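Local coordinates for esterase (uncultured bacterium pCosCE1, PDB 7ATL), which hydrolyses carboxylic esters and also shows promiscuous acyltransferase activity, as a family VIII carboxylesterase with a beta-lactamase-like fold, at residues 231-236 with 248-253; 280-285 with 347-352; 320-325 with 334-339. One frame throughout, in Å; residues are numbered along the deposited sequence.

Contact 1 (231-236 with 248-253); sequences IRDGML and ELAPSR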
loop_
_atom_site.group_PDB
_atom_site.type_symbol
_atom_site.label_atom_id
_atom_site.label_comp_id
_atom_site.label_asym_id
_atom_site.label_seq_id
_atom_site.Cartn_x
_atom_site.Cartn_y
_atom_site.Cartn_z
ATOM N N ILE A 231 9.534 2.531 -17.040
ATOM C CA ILE A 231 10.542 2.177 -16.002
ATOM C C ILE A 231 11.288 0.939 -16.508
ATOM O O ILE A 231 10.610 -0.023 -16.910
ATOM C CB ILE A 231 9.861 1.965 -14.637
ATOM C CG1 ILE A 231 9.252 3.275 -14.113
ATOM C CG2 ILE A 231 10.834 1.335 -13.640
ATOM C CD1 ILE A 231 8.242 3.116 -12.963
ATOM N N ARG A 232 12.625 0.971 -16.552
ATOM C CA ARG A 232 13.425 -0.204 -16.982
ATOM C C ARG A 232 13.777 -0.984 -15.720
ATOM O O ARG A 232 13.971 -0.348 -14.675
ATOM C CB ARG A 232 14.643 0.224 -17.812
ATOM C CG ARG A 232 14.288 0.692 -19.225
ATOM C CD ARG A 232 15.395 1.447 -19.957
ATOM N NE ARG A 232 16.344 2.137 -19.063
ATOM C CZ ARG A 232 16.423 3.460 -18.833
ATOM N NH1 ARG A 232 15.595 4.303 -19.438
ATOM N NH2 ARG A 232 17.343 3.920 -17.989
ATOM N N ASP A 233 13.791 -2.308 -15.798
ATOM C CA ASP A 233 14.191 -3.163 -14.652
ATOM C C ASP A 233 15.448 -2.571 -14.017
ATOM O O ASP A 233 16.353 -2.200 -14.790
ATOM C CB ASP A 233 14.433 -4.618 -15.070
ATOM C CG ASP A 233 13.207 -5.511 -14.921
ATOM O OD1 ASP A 233 12.096 -4.944 -14.760
ATOM O OD2 ASP A 233 13.369 -6.762 -14.969
ATOM N N GLY A 234 15.456 -2.468 -12.679
ATOM C CA GLY A 234 16.623 -2.080 -11.862
ATOM C C GLY A 234 16.914 -0.592 -11.920
ATOM O O GLY A 234 17.979 -0.177 -11.471
ATOM N N MET A 235 15.977 0.217 -12.397
ATOM C CA MET A 235 16.118 1.698 -12.403
ATOM C C MET A 235 16.139 2.243 -10.967
ATOM O O MET A 235 15.223 1.895 -10.185
ATOM C CB MET A 235 14.929 2.304 -13.154
ATOM C CG MET A 235 15.150 3.671 -13.747
ATOM S SD MET A 235 13.876 3.923 -15.009
ATOM C CE MET A 235 14.664 5.202 -15.990
ATOM N N LEU A 236 17.096 3.120 -10.664
ATOM C CA LEU A 236 17.144 3.885 -9.392
ATOM C C LEU A 236 16.533 5.277 -9.595
ATOM O O LEU A 236 17.228 6.150 -10.135
ATOM C CB LEU A 236 18.593 4.009 -8.909
ATOM C CG LEU A 236 19.360 2.704 -8.699
ATOM C CD1 LEU A 236 20.585 2.936 -7.816
ATOM C CD2 LEU A 236 18.488 1.626 -8.087
ATOM N N GLU A 248 14.622 1.270 -5.948
ATOM C CA GLU A 248 14.990 0.318 -7.021
ATOM C C GLU A 248 13.722 -0.391 -7.482
ATOM O O GLU A 248 13.168 -1.159 -6.687
ATOM C CB GLU A 248 16.015 -0.698 -6.508
ATOM C CG GLU A 248 16.713 -1.407 -7.639
ATOM C CD GLU A 248 17.742 -2.471 -7.312
ATOM O OE1 GLU A 248 18.248 -2.538 -6.158
ATOM O OE2 GLU A 248 18.017 -3.240 -8.244
ATOM N N LEU A 249 13.315 -0.180 -8.731
ATOM C CA LEU A 249 12.087 -0.800 -9.280
ATOM C C LEU A 249 12.449 -1.748 -10.415
ATOM O O LEU A 249 13.308 -1.402 -11.238
ATOM C CB LEU A 249 11.154 0.293 -9.786
ATOM C CG LEU A 249 10.591 1.207 -8.707
ATOM C CD1 LEU A 249 9.794 2.365 -9.338
ATOM C CD2 LEU A 249 9.755 0.405 -7.727
ATOM N N ALA A 250 11.783 -2.896 -10.440
ATOM C CA ALA A 250 11.942 -3.932 -11.467
ATOM C C ALA A 250 10.549 -4.382 -11.891
ATOM O O ALA A 250 10.005 -5.353 -11.370
ATOM C CB ALA A 250 12.806 -5.045 -10.935
ATOM N N PRO A 251 9.931 -3.665 -12.855
ATOM C CA PRO A 251 8.604 -4.023 -13.362
ATOM C C PRO A 251 8.427 -5.464 -13.869
ATOM O O PRO A 251 7.308 -5.912 -13.883
ATOM C CB PRO A 251 8.350 -3.001 -14.475
ATOM C CG PRO A 251 9.185 -1.824 -14.027
ATOM C CD PRO A 251 10.446 -2.428 -13.456
ATOM N N SER A 252 9.494 -6.187 -14.185
ATOM C CA SER A 252 9.394 -7.619 -14.583
ATOM C C SER A 252 9.050 -8.496 -13.366
ATOM O O SER A 252 8.514 -9.591 -13.584
ATOM C CB SER A 252 10.646 -8.099 -15.277
ATOM O OG SER A 252 11.740 -8.190 -14.376
ATOM N N ARG A 253 9.360 -8.056 -12.139
ATOM C CA ARG A 253 9.173 -8.876 -10.913
ATOM C C ARG A 253 7.746 -9.438 -10.853
ATOM O O ARG A 253 7.589 -10.637 -10.529
ATOM C CB ARG A 253 9.474 -8.031 -9.676
ATOM C CG ARG A 253 9.612 -8.832 -8.389
ATOM C CD ARG A 253 9.826 -7.916 -7.204
ATOM N NE ARG A 253 10.360 -8.623 -6.055
ATOM C CZ ARG A 253 9.645 -9.385 -5.242
ATOM N NH1 ARG A 253 8.344 -9.564 -5.451
ATOM N NH2 ARG A 253 10.245 -9.961 -4.213
HETATM O O HOH W 1 19.263 -1.698 -9.871
#
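I231 lies across P251 at about a right angle, its CG2 3.6 Å from CG of the proline ring, while the same methyl touches CB of L249 at 4.0 Å. That branch is anti to the backbone N (CG1 has chi1 -66°), which leaves CG1 to carry CD1 toward CD1 of L249. Beyond this apolar patch D233 reaches the backbone at P251 and S252. Its OD1 takes the N-H of S252 on the syn lone pair, 2.9 Å from S252 N. At the other end L236 leans obliquely over E248, CD2 lying 3.5 Å from CG of the extended glutamate. The E248 carboxylate forms a salt bridge with R124 through OE1, and a water links OE2, weakly, to G234 O. Between these groups the backbone of a type II turn, R232 to M235, offers two weak bonds to L249 O, from the N-H groups of G234 and M235, whereas L249 N bonds well to M235 O at 3.2 Å. The pairing holds together the open end of the hairpin of 235-238 and 246-249; I231 and M235 rest on strand 221-222, and the loop at L144 borders D233, A250 and S252.

Contact 2 (280-285 with 347-352); sequences TLRTGK and WFYDPQ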
loop_
_atom_site.group_PDB
_atom_site.type_symbol
_atom_site.label_atom_id
_atom_site.label_comp_id
_atom_site.label_asym_id
_atom_site.label_seq_id
_atom_site.Cartn_x
_atom_site.Cartn_y
_atom_site.Cartn_z
ATOM N N THR A 280 -14.641 -3.023 2.827
ATOM C CA THR A 280 -14.482 -3.979 3.954
ATOM C C THR A 280 -13.831 -3.297 5.170
ATOM O O THR A 280 -14.322 -3.477 6.299
ATOM C CB THR A 280 -13.668 -5.192 3.502
ATOM O OG1 THR A 280 -14.330 -5.754 2.368
ATOM C CG2 THR A 280 -13.532 -6.231 4.591
ATOM N N LEU A 281 -12.770 -2.534 4.949
ATOM C CA LEU A 281 -12.075 -1.781 6.013
ATOM C C LEU A 281 -13.005 -0.701 6.559
ATOM O O LEU A 281 -12.896 -0.413 7.745
ATOM C CB LEU A 281 -10.780 -1.177 5.447
ATOM C CG LEU A 281 -9.697 -2.181 5.035
ATOM C CD1 LEU A 281 -8.366 -1.479 4.858
ATOM C CD2 LEU A 281 -9.544 -3.325 6.041
ATOM N N ARG A 282 -13.870 -0.116 5.740
ATOM C CA ARG A 282 -14.716 1.026 6.177
ATOM C C ARG A 282 -15.811 0.569 7.164
ATOM O O ARG A 282 -16.109 1.353 8.081
ATOM C CB ARG A 282 -15.353 1.728 4.972
ATOM C CG ARG A 282 -16.255 2.890 5.356
ATOM C CD ARG A 282 -16.780 3.660 4.157
ATOM N NE ARG A 282 -17.797 2.894 3.452
ATOM C CZ ARG A 282 -19.069 2.772 3.814
ATOM N NH1 ARG A 282 -19.536 3.373 4.905
ATOM N NH2 ARG A 282 -19.864 2.020 3.069
ATOM N N THR A 283 -16.430 -0.609 6.978
ATOM C CA THR A 283 -17.681 -1.023 7.684
ATOM C C THR A 283 -17.583 -2.424 8.315
ATOM O O THR A 283 -18.437 -2.737 9.149
ATOM C CB THR A 283 -18.882 -1.030 6.724
ATOM O OG1 THR A 283 -18.672 -2.119 5.824
ATOM C CG2 THR A 283 -19.071 0.260 5.953
ATOM N N GLY A 284 -16.612 -3.247 7.924
ATOM C CA GLY A 284 -16.659 -4.709 8.121
ATOM C C GLY A 284 -17.567 -5.365 7.100
ATOM O O GLY A 284 -18.134 -4.629 6.282
ATOM N N LYS A 285 -17.650 -6.698 7.107
ATOM C CA LYS A 285 -18.712 -7.486 6.416
ATOM C C LYS A 285 -19.060 -8.697 7.282
ATOM O O LYS A 285 -18.145 -9.228 7.931
ATOM C CB LYS A 285 -18.304 -8.018 5.037
ATOM C CG LYS A 285 -17.568 -7.044 4.130
ATOM C CD LYS A 285 -18.065 -6.933 2.684
ATOM C CE LYS A 285 -18.388 -5.493 2.316
ATOM N NZ LYS A 285 -17.589 -5.020 1.163
ATOM N N TRP A 347 -5.706 5.732 -2.120
ATOM C CA TRP A 347 -7.023 5.193 -1.721
ATOM C C TRP A 347 -7.381 5.759 -0.345
ATOM O O TRP A 347 -6.474 6.137 0.408
ATOM C CB TRP A 347 -7.030 3.659 -1.743
ATOM C CG TRP A 347 -6.103 3.056 -0.736
ATOM C CD1 TRP A 347 -4.829 2.636 -0.960
ATOM C CD2 TRP A 347 -6.364 2.843 0.668
ATOM N NE1 TRP A 347 -4.290 2.152 0.196
ATOM C CE2 TRP A 347 -5.195 2.280 1.220
ATOM C CE3 TRP A 347 -7.460 3.059 1.512
ATOM C CZ2 TRP A 347 -5.088 1.944 2.577
ATOM C CZ3 TRP A 347 -7.355 2.714 2.845
ATOM C CH2 TRP A 347 -6.188 2.160 3.369
ATOM N N PHE A 348 -8.671 5.860 -0.061
ATOM C CA PHE A 348 -9.174 6.299 1.259
ATOM C C PHE A 348 -10.642 5.918 1.344
ATOM O O PHE A 348 -11.304 5.815 0.301
ATOM C CB PHE A 348 -8.936 7.799 1.496
ATOM C CG PHE A 348 -9.673 8.762 0.593
ATOM C CD1 PHE A 348 -10.983 9.137 0.861
ATOM C CD2 PHE A 348 -9.043 9.332 -0.508
ATOM C CE1 PHE A 348 -11.645 10.046 0.044
ATOM C CE2 PHE A 348 -9.708 10.238 -1.322
ATOM C CZ PHE A 348 -11.006 10.591 -1.049
ATOM N N TYR A 349 -11.101 5.685 2.563
ATOM C CA TYR A 349 -12.530 5.744 2.929
ATOM C C TYR A 349 -12.649 6.858 3.953
ATOM O O TYR A 349 -11.730 6.977 4.768
ATOM C CB TYR A 349 -13.047 4.393 3.419
ATOM C CG TYR A 349 -12.544 3.951 4.761
ATOM C CD1 TYR A 349 -12.927 4.612 5.904
ATOM C CD2 TYR A 349 -11.769 2.814 4.901
ATOM C CE1 TYR A 349 -12.523 4.182 7.158
ATOM C CE2 TYR A 349 -11.365 2.356 6.146
ATOM C CZ TYR A 349 -11.739 3.053 7.279
ATOM O OH TYR A 349 -11.348 2.667 8.520
ATOM N N ASP A 350 -13.700 7.663 3.826
ATOM C CA ASP A 350 -14.165 8.638 4.839
ATOM C C ASP A 350 -15.364 8.002 5.558
ATOM O O ASP A 350 -16.439 7.837 4.961
ATOM C CB ASP A 350 -14.431 9.966 4.122
ATOM C CG ASP A 350 -15.005 11.038 5.019
ATOM O OD1 ASP A 350 -15.687 10.665 5.998
ATOM O OD2 ASP A 350 -14.774 12.234 4.720
ATOM N N PRO A 351 -15.229 7.589 6.849
ATOM C CA PRO A 351 -16.315 6.900 7.559
ATOM C C PRO A 351 -17.542 7.798 7.760
ATOM O O PRO A 351 -18.610 7.261 7.687
ATOM C CB PRO A 351 -15.705 6.508 8.905
ATOM C CG PRO A 351 -14.611 7.532 9.110
ATOM C CD PRO A 351 -14.057 7.790 7.720
ATOM N N GLN A 352 -17.349 9.116 7.929
ATOM C CA GLN A 352 -18.467 10.071 8.151
ATOM C C GLN A 352 -19.265 10.227 6.836
ATOM O O GLN A 352 -20.515 10.259 6.921
ATOM C CB GLN A 352 -17.941 11.369 8.791
ATOM C CG GLN A 352 -17.821 11.310 10.323
ATOM C CD GLN A 352 -16.795 12.239 10.950
ATOM O OE1 GLN A 352 -16.594 13.377 10.535
ATOM N NE2 GLN A 352 -16.137 11.766 11.992
HETATM O O HOH W 2 -18.498 4.542 7.325
#
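Two first torsions bring Y349 and R282 together. In Y349, CG sits between the backbone N and the carbonyl carbon (chi1 71°), which brings the ring up against helix 271-283; in R282, CG is anti to the backbone N, and the aliphatic stem runs on beside the ring. The outcome is a CH-pi contact in which CA of R282 stands over one face of the phenol, 3.6 Å from the ring centroid and 10° off its normal. CB of R282 covers the same face, 3.6 Å from CG of Y349. Farther along, CD of R282 passes the tyrosine CB at 3.9 Å; the chain then bends at chi3, and the guanidinium and ring planes stand 73° apart. L281 adds its CB, 3.6 Å from CE2 of Y349, and sends CD1 toward CH2 of W347, a looser approach at 4.5 Å.

The charged end of R282 goes elsewhere: NE forms a salt bridge with E279, a methyl of T283 lies over a guanidinium face, and NH1 donates to a water that in turn donates to P351 O. Y349 OH is hydrogen-bonded to R298, which also binds R282 O. No direct hydrogen bond joins the two segments. The contact packs the C-terminal end of helix 271-283 on strand 345-350 of the central antiparallel sheet of the beta-lactamase-like fold. Helix and strand therefore adhere through carbon against an aromatic face, with polar links supplied by water and by R298: the aliphatic stem of the arginine packs on the ring, while its charge is probably balanced by E279.

Contact 3 (320-325 with 334-339); sequences AVLEDA and NGTLQW
W339 turns the edge of its indole to A320: CB of the alanine lies near the ring plane, 3.7 Å from CZ3. F315 meets the same indole edge-to-face, Y171 meets it with planes at about 60°, and NE1 bonds to Y171 OH. The other flat group is the N334 amide, whose OD1 accepts the N-H of A325 in the carbonyl plane, with 2.9 Å between OD1 and A325 N. With CG beside its own backbone N (chi1 -64°), the asparagine directs this oxygen to the first turn of helix 325-328, where D324, as N-cap, bonds to L327 N. One side chain from each segment thus helps to fix the helix start.

Between the two ends the backbones pair antiparallel. A320 and Q338 exchange two hydrogen bonds, 2.8 Å from A320 N to Q338 O and 3.0 Å from Q338 N to A320 O. L322 N then binds T336 O, and L322 O receives the nearly straight bond from G335 N (174° at the hydrogen). V321 and L337 form the intervening non-hydrogen-bonded pair, and on their face CG2 of V321 touches CD1 of L337 at 4.0 Å. On the opposite face CB of L322 approaches CB of T336 to 4.0 Å.

This is antiparallel pairing of neighbouring strands within the large sheet of the beta-lactamase-like fold. W339 also touches the probable SxxK motif (S65, K68, with Y123), consistent with a place beside the serine active site of family VIII esterases.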
loop_
_atom_site.group_PDB
_atom_site.type_symbol
_atom_site.label_atom_id
_atom_site.label_comp_id
_atom_site.label_asym_id
_atom_site.label_seq_id
_atom_site.Cartn_x
_atom_site.Cartn_y
_atom_site.Cartn_z
ATOM N N ALA A 320 -2.970 5.605 7.125
ATOM C CA ALA A 320 -2.910 6.838 7.937
ATOM C C ALA A 320 -4.332 7.225 8.365
ATOM O O ALA A 320 -5.289 7.013 7.570
ATOM C CB ALA A 320 -2.255 7.962 7.160
ATOM N N VAL A 321 -4.448 7.768 9.579
ATOM C CA VAL A 321 -5.726 8.162 10.210
ATOM C C VAL A 321 -5.722 9.675 10.298
ATOM O O VAL A 321 -4.763 10.203 10.860
ATOM C CB VAL A 321 -5.870 7.539 11.605
ATOM C CG1 VAL A 321 -7.043 8.154 12.379
ATOM C CG2 VAL A 321 -5.980 6.025 11.517
ATOM N N LEU A 322 -6.765 10.318 9.786
ATOM C CA LEU A 322 -6.936 11.785 9.871
ATOM C C LEU A 322 -7.477 12.102 11.260
ATOM O O LEU A 322 -8.562 11.606 11.594
ATOM C CB LEU A 322 -7.906 12.215 8.773
ATOM C CG LEU A 322 -8.123 13.713 8.643
ATOM C CD1 LEU A 322 -6.795 14.412 8.427
ATOM C CD2 LEU A 322 -9.081 14.022 7.501
ATOM N N GLU A 323 -6.717 12.823 12.073
ATOM C CA GLU A 323 -7.166 13.305 13.410
ATOM C C GLU A 323 -7.672 14.757 13.297
ATOM O O GLU A 323 -8.583 15.092 14.038
ATOM C CB GLU A 323 -6.029 13.204 14.429
ATOM C CG GLU A 323 -5.637 11.787 14.826
ATOM C CD GLU A 323 -5.398 11.615 16.322
ATOM O OE1 GLU A 323 -6.386 11.368 17.014
ATOM O OE2 GLU A 323 -4.238 11.747 16.797
ATOM N N ASP A 324 -7.110 15.578 12.397
ATOM C CA ASP A 324 -7.398 17.027 12.308
ATOM C C ASP A 324 -7.492 17.470 10.846
ATOM O O ASP A 324 -6.489 18.005 10.326
ATOM C CB ASP A 324 -6.333 17.818 13.057
ATOM C CG ASP A 324 -6.654 19.293 13.229
ATOM O OD1 ASP A 324 -7.427 19.847 12.418
ATOM O OD2 ASP A 324 -6.111 19.882 14.165
ATOM N N ALA A 325 -8.681 17.342 10.247
ATOM C CA ALA A 325 -8.965 17.696 8.832
ATOM C C ALA A 325 -8.567 19.147 8.506
ATOM O O ALA A 325 -8.089 19.391 7.362
ATOM C CB ALA A 325 -10.417 17.440 8.526
ATOM N N ASN A 334 -12.509 13.684 9.800
ATOM C CA ASN A 334 -11.754 12.936 10.822
ATOM C C ASN A 334 -12.221 11.490 10.803
ATOM O O ASN A 334 -13.411 11.281 10.601
ATOM C CB ASN A 334 -11.884 13.588 12.185
ATOM C CG ASN A 334 -11.269 14.973 12.200
ATOM O OD1 ASN A 334 -10.341 15.306 11.464
ATOM N ND2 ASN A 334 -11.811 15.812 13.045
ATOM N N GLY A 335 -11.281 10.550 10.968
ATOM C CA GLY A 335 -11.518 9.092 10.931
ATOM C C GLY A 335 -11.193 8.468 9.575
ATOM O O GLY A 335 -11.245 7.226 9.477
ATOM N N THR A 336 -10.934 9.302 8.559
ATOM C CA THR A 336 -10.539 8.895 7.195
ATOM C C THR A 336 -9.286 8.027 7.293
ATOM O O THR A 336 -8.359 8.403 8.023
ATOM C CB THR A 336 -10.303 10.109 6.298
ATOM O OG1 THR A 336 -11.586 10.617 5.958
ATOM C CG2 THR A 336 -9.581 9.771 5.019
ATOM N N LEU A 337 -9.316 6.871 6.643
ATOM C CA LEU A 337 -8.160 5.958 6.512
ATOM C C LEU A 337 -7.654 6.115 5.085
ATOM O O LEU A 337 -8.485 6.023 4.175
ATOM C CB LEU A 337 -8.601 4.520 6.798
ATOM C CG LEU A 337 -7.461 3.518 6.970
ATOM C CD1 LEU A 337 -6.727 3.770 8.282
ATOM C CD2 LEU A 337 -7.976 2.085 6.903
ATOM N N GLN A 338 -6.357 6.351 4.900
ATOM C CA GLN A 338 -5.773 6.621 3.564
ATOM C C GLN A 338 -4.361 6.067 3.491
ATOM O O GLN A 338 -3.642 6.149 4.483
ATOM C CB GLN A 338 -5.699 8.125 3.319
ATOM C CG GLN A 338 -4.972 8.521 2.036
ATOM C CD GLN A 338 -5.141 9.999 1.803
ATOM O OE1 GLN A 338 -6.182 10.456 1.382
ATOM N NE2 GLN A 338 -4.121 10.775 2.108
ATOM N N TRP A 339 -3.972 5.599 2.319
ATOM C CA TRP A 339 -2.552 5.359 1.968
ATOM C C TRP A 339 -2.446 5.297 0.444
ATOM O O TRP A 339 -3.467 5.597 -0.219
ATOM C CB TRP A 339 -2.058 4.091 2.671
ATOM C CG TRP A 339 -0.601 4.109 2.978
ATOM C CD1 TRP A 339 0.321 3.223 2.528
ATOM C CD2 TRP A 339 0.100 5.058 3.793
ATOM N NE1 TRP A 339 1.555 3.558 2.992
ATOM C CE2 TRP A 339 1.458 4.689 3.761
ATOM C CE3 TRP A 339 -0.270 6.177 4.548
ATOM C CZ2 TRP A 339 2.440 5.404 4.452
ATOM C CZ3 TRP A 339 0.697 6.886 5.229
ATOM C CH2 TRP A 339 2.035 6.497 5.184
#

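In the fold
Contacts 2 and 3 belong to one region of the fold, their centres about 11 Å apart, whereas contact 1 lies across the centre of the chain, about 33 Å and 32 Å from them between centres. Contact 1 is complete before the others begin; contact 3 is then nested inside the long loop that contact 2 closes. In the seven-stranded antiparallel sheet contact 3 pairs 320-322 with 337-341; 345-350, on the other side of 337-341, receives helix 271-283 in contact 2. Backbone bonds between 337-341 and 345-350 join the two contacts. The hairpin of contact 1 shares no sheet with them. One chain thus combines a helix packed on the large sheet on one side of its centre with a separate hairpin on the other.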